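Local structure of 1-carboxybiuret hydrolase subunit AtzE (6C62) at residues S180-R193 / M424-E437. The protein hydrolyses 1-carboxybiuret to urea-1,3-dicarboxylate and ammonia, a step in the bacterial degradation of atrazine. Numbering follows the deposited sequence. Where two conformers were deposited one is given.
Sequences SLCGVWGLKPTFGR and MPIGVQLIAAPWNE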
# COMPACT_ATOMS: atom_id res chain seq x y z
N SER A 180 28.46 9.72 -7.06
CA SER A 180 28.75 10.98 -7.78
C SER A 180 29.88 11.78 -7.12
O SER A 180 30.86 12.18 -7.78
CB SER A 180 27.52 11.84 -7.87
OG SER A 180 27.70 13.01 -8.64
N LEU A 181 29.70 12.07 -5.84
CA LEU A 181 30.58 12.91 -5.11
C LEU A 181 31.97 12.31 -4.81
O LEU A 181 32.94 13.08 -4.79
CB LEU A 181 29.93 13.43 -3.87
CG LEU A 181 28.63 14.19 -4.07
CD1 LEU A 181 28.28 14.93 -2.79
CD2 LEU A 181 28.73 15.18 -5.21
N CYS A 182 32.06 10.99 -4.66
CA CYS A 182 33.34 10.29 -4.43
C CYS A 182 34.03 9.81 -5.73
O CYS A 182 35.17 9.32 -5.68
CB CYS A 182 33.15 9.12 -3.48
SG CYS A 182 32.88 9.65 -1.78
N GLY A 183 33.35 9.91 -6.86
CA GLY A 183 33.92 9.42 -8.07
C GLY A 183 34.08 7.91 -8.13
O GLY A 183 35.11 7.41 -8.57
N VAL A 184 33.01 7.18 -7.77
CA VAL A 184 33.04 5.75 -7.89
C VAL A 184 31.74 5.28 -8.54
O VAL A 184 30.86 6.09 -8.84
CB VAL A 184 33.23 5.07 -6.51
CG1 VAL A 184 34.52 5.53 -5.82
CG2 VAL A 184 32.03 5.33 -5.59
N TRP A 185 31.67 3.98 -8.81
CA TRP A 185 30.54 3.39 -9.51
C TRP A 185 29.45 3.03 -8.49
O TRP A 185 29.75 2.59 -7.39
CB TRP A 185 30.94 2.13 -10.28
CG TRP A 185 31.80 2.39 -11.44
CD1 TRP A 185 33.19 2.51 -11.46
CD2 TRP A 185 31.38 2.57 -12.79
NE1 TRP A 185 33.62 2.76 -12.74
CE2 TRP A 185 32.54 2.80 -13.57
CE3 TRP A 185 30.13 2.62 -13.40
CZ2 TRP A 185 32.47 3.05 -14.94
CZ3 TRP A 185 30.08 2.87 -14.75
CH2 TRP A 185 31.23 3.06 -15.50
N GLY A 186 28.19 3.20 -8.87
CA GLY A 186 27.07 2.74 -8.05
C GLY A 186 25.96 2.18 -8.91
O GLY A 186 25.78 2.59 -10.09
N LEU A 187 25.21 1.23 -8.32
CA LEU A 187 24.08 0.65 -8.93
C LEU A 187 22.93 0.65 -7.94
O LEU A 187 23.04 0.05 -6.85
CB LEU A 187 24.39 -0.81 -9.35
CG LEU A 187 23.19 -1.69 -9.78
CD1 LEU A 187 22.56 -1.16 -11.05
CD2 LEU A 187 23.61 -3.15 -9.95
N LYS A 188 21.85 1.30 -8.31
CA LYS A 188 20.58 1.21 -7.57
C LYS A 188 19.72 0.33 -8.43
O LYS A 188 19.27 0.78 -9.47
CB LYS A 188 19.95 2.57 -7.41
CG LYS A 188 18.66 2.49 -6.61
CD LYS A 188 17.68 3.64 -6.82
CE LYS A 188 17.10 3.73 -8.20
NZ LYS A 188 16.23 2.59 -8.47
N PRO A 189 19.56 -0.94 -8.06
CA PRO A 189 18.75 -1.81 -8.87
C PRO A 189 17.26 -1.42 -8.85
O PRO A 189 16.86 -0.44 -8.19
CB PRO A 189 18.96 -3.21 -8.24
CG PRO A 189 20.15 -3.05 -7.35
CD PRO A 189 20.00 -1.64 -6.85
N THR A 190 16.49 -2.12 -9.65
CA THR A 190 15.03 -1.94 -9.68
C THR A 190 14.45 -2.10 -8.26
O THR A 190 14.89 -2.95 -7.50
CB THR A 190 14.37 -2.99 -10.57
OG1 THR A 190 14.92 -2.92 -11.90
CG2 THR A 190 12.89 -2.83 -10.60
N PHE A 191 13.47 -1.29 -7.88
CA PHE A 191 12.78 -1.52 -6.63
C PHE A 191 12.22 -2.95 -6.60
O PHE A 191 11.51 -3.38 -7.53
CB PHE A 191 11.64 -0.51 -6.45
CG PHE A 191 11.01 -0.56 -5.09
CD1 PHE A 191 11.60 0.08 -4.00
CD2 PHE A 191 9.95 -1.39 -4.87
CE1 PHE A 191 11.08 -0.04 -2.73
CE2 PHE A 191 9.41 -1.55 -3.58
CZ PHE A 191 10.01 -0.87 -2.49
N GLY A 192 12.54 -3.70 -5.57
CA GLY A 192 12.09 -5.08 -5.40
C GLY A 192 12.98 -6.12 -6.00
O GLY A 192 12.63 -7.30 -5.95
N ARG A 193 14.13 -5.75 -6.54
CA ARG A 193 15.07 -6.71 -7.07
C ARG A 193 15.86 -7.47 -5.99
O ARG A 193 16.00 -8.69 -6.04
CB ARG A 193 16.05 -5.98 -8.02
CG ARG A 193 17.18 -6.81 -8.56
CD ARG A 193 16.76 -7.85 -9.58
NE ARG A 193 16.55 -7.23 -10.89
CZ ARG A 193 16.25 -7.92 -12.01
NH1 ARG A 193 16.12 -7.29 -13.16
NH2 ARG A 193 16.04 -9.20 -11.96
N MET A 424 37.31 17.87 -9.08
CA MET A 424 36.35 17.01 -8.35
C MET A 424 35.45 16.24 -9.31
O MET A 424 35.12 16.73 -10.41
CB MET A 424 35.52 17.81 -7.35
CG MET A 424 36.30 18.42 -6.19
SD MET A 424 37.11 17.20 -5.15
CE MET A 424 35.74 16.52 -4.20
N PRO A 425 35.06 15.01 -8.93
CA PRO A 425 34.21 14.26 -9.86
C PRO A 425 32.70 14.66 -9.79
O PRO A 425 32.26 15.35 -8.87
CB PRO A 425 34.41 12.81 -9.42
CG PRO A 425 34.59 12.93 -7.97
CD PRO A 425 35.35 14.25 -7.72
N ILE A 426 31.95 14.18 -10.77
CA ILE A 426 30.51 14.25 -10.76
C ILE A 426 29.97 13.07 -11.55
O ILE A 426 30.57 12.65 -12.52
CB ILE A 426 30.01 15.63 -11.23
CG1 ILE A 426 28.62 15.91 -10.70
CG2 ILE A 426 30.07 15.72 -12.73
CD1 ILE A 426 28.21 17.36 -10.85
N GLY A 427 28.89 12.47 -11.07
CA GLY A 427 28.39 11.26 -11.67
C GLY A 427 27.30 11.51 -12.70
O GLY A 427 26.62 12.57 -12.67
N VAL A 428 27.12 10.52 -13.58
CA VAL A 428 26.01 10.50 -14.50
C VAL A 428 25.11 9.31 -14.20
O VAL A 428 25.59 8.18 -14.05
CB VAL A 428 26.54 10.46 -15.96
CG1 VAL A 428 27.18 9.15 -16.30
CG2 VAL A 428 25.42 10.66 -16.94
N GLN A 429 23.79 9.55 -14.17
CA GLN A 429 22.79 8.47 -14.05
C GLN A 429 22.49 7.90 -15.44
O GLN A 429 22.13 8.65 -16.37
CB GLN A 429 21.48 9.00 -13.46
CG GLN A 429 21.57 9.59 -12.07
CD GLN A 429 20.20 9.93 -11.49
OE1 GLN A 429 19.54 9.05 -10.91
NE2 GLN A 429 19.77 11.20 -11.60
N LEU A 430 22.63 6.59 -15.56
CA LEU A 430 22.18 5.83 -16.73
C LEU A 430 20.95 5.04 -16.28
O LEU A 430 21.05 4.10 -15.47
CB LEU A 430 23.30 4.92 -17.20
CG LEU A 430 24.66 5.61 -17.45
CD1 LEU A 430 25.74 4.59 -17.64
CD2 LEU A 430 24.58 6.52 -18.62
N ILE A 431 19.78 5.47 -16.73
CA ILE A 431 18.48 5.05 -16.18
C ILE A 431 17.84 4.18 -17.22
O ILE A 431 17.78 4.55 -18.40
CB ILE A 431 17.55 6.25 -15.92
CG1 ILE A 431 18.26 7.33 -15.11
CG2 ILE A 431 16.28 5.84 -15.20
CD1 ILE A 431 17.66 8.70 -15.19
N ALA A 432 17.32 3.04 -16.80
CA ALA A 432 16.55 2.15 -17.67
C ALA A 432 15.21 1.81 -17.06
O ALA A 432 14.92 2.16 -15.90
CB ALA A 432 17.37 0.88 -17.95
N ALA A 433 14.37 1.12 -17.84
CA ALA A 433 13.06 0.68 -17.37
C ALA A 433 13.21 -0.31 -16.23
O ALA A 433 14.22 -0.99 -16.16
CB ALA A 433 12.30 0.01 -18.51
N PRO A 434 12.17 -0.45 -15.36
CA PRO A 434 12.15 -1.51 -14.41
C PRO A 434 12.55 -2.85 -14.97
O PRO A 434 12.01 -3.27 -15.98
CB PRO A 434 10.70 -1.54 -13.91
CG PRO A 434 10.30 -0.09 -14.07
CD PRO A 434 10.90 0.31 -15.38
N TRP A 435 13.48 -3.50 -14.28
CA TRP A 435 14.02 -4.85 -14.60
C TRP A 435 15.12 -4.88 -15.66
O TRP A 435 15.63 -5.96 -15.97
CB TRP A 435 12.92 -5.91 -14.85
CG TRP A 435 11.83 -5.82 -13.83
CD1 TRP A 435 10.54 -5.51 -14.05
CD2 TRP A 435 11.95 -6.06 -12.42
NE1 TRP A 435 9.83 -5.57 -12.91
CE2 TRP A 435 10.68 -5.87 -11.87
CE3 TRP A 435 13.01 -6.42 -11.59
CZ2 TRP A 435 10.43 -5.99 -10.51
CZ3 TRP A 435 12.77 -6.54 -10.22
CH2 TRP A 435 11.48 -6.35 -9.70
N ASN A 436 15.55 -3.72 -16.12
CA ASN A 436 16.54 -3.65 -17.20
C ASN A 436 17.90 -3.17 -16.71
O ASN A 436 18.64 -2.50 -17.44
CB ASN A 436 16.02 -2.71 -18.32
CG ASN A 436 14.99 -3.36 -19.22
OD1 ASN A 436 14.73 -4.52 -19.09
ND2 ASN A 436 14.43 -2.60 -20.13
N GLU A 437 18.29 -3.58 -15.50
CA GLU A 437 19.63 -3.32 -14.95
C GLU A 437 20.74 -3.63 -15.97
O GLU A 437 21.71 -2.88 -16.04
CB GLU A 437 19.94 -4.19 -13.75
CG GLU A 437 19.25 -3.83 -12.43
CD GLU A 437 17.81 -4.35 -12.26
OE1 GLU A 437 17.09 -4.67 -13.26
OE2 GLU A 437 17.37 -4.39 -11.10
O HOH W 1 32.64 15.58 -6.16
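Strands 185-188 and 426-432 belong to the central mixed sheet of the amidase fold, with strand 411-416 between them, and the two segments touch near both ends of these strands. At one end, Glu437 opens helix 437-449 and turns its carboxylate to the type II beta turn Thr190-Arg193. Arg193 grips it side-on, with NE 3.0 Å from OE2 of Glu437 and NH1 2.8 Å from OE1 in a salt bridge. The carboxylate is tilted 63° from the guanidinium plane. The backbone N of Thr190 reaches Glu437 OE2 at 2.8 Å, from the face opposite Arg193 NE. A glutamine in place of Glu437 would probably leave the Arg193 charge without its mate and at least one of these donors facing an amide NH2. Thr190 OG1 accepts from the backbone N of Trp435 at 2.8 Å. With CG2 anti to its own backbone N (chi1 of OG1 -58°), Thr190 lays that methyl over the six-membered ring of Trp435, a CH-pi contact 3.6 Å from the centroid. Trp435 NE1 hydrogen-bonds to the backbone of another protein chain, so this end also lies at a subunit interface. At the other end, Pro425 CG packs 3.4 Å from Gly183 N, just past helix 176-182. A water donates to both Leu181 O and Pro425 O. Ser180 OG, also hydrogen-bonded to Thr372 OG1, accepts from Gly427 N at 2.8 Å, with an N-H...O angle of 160°.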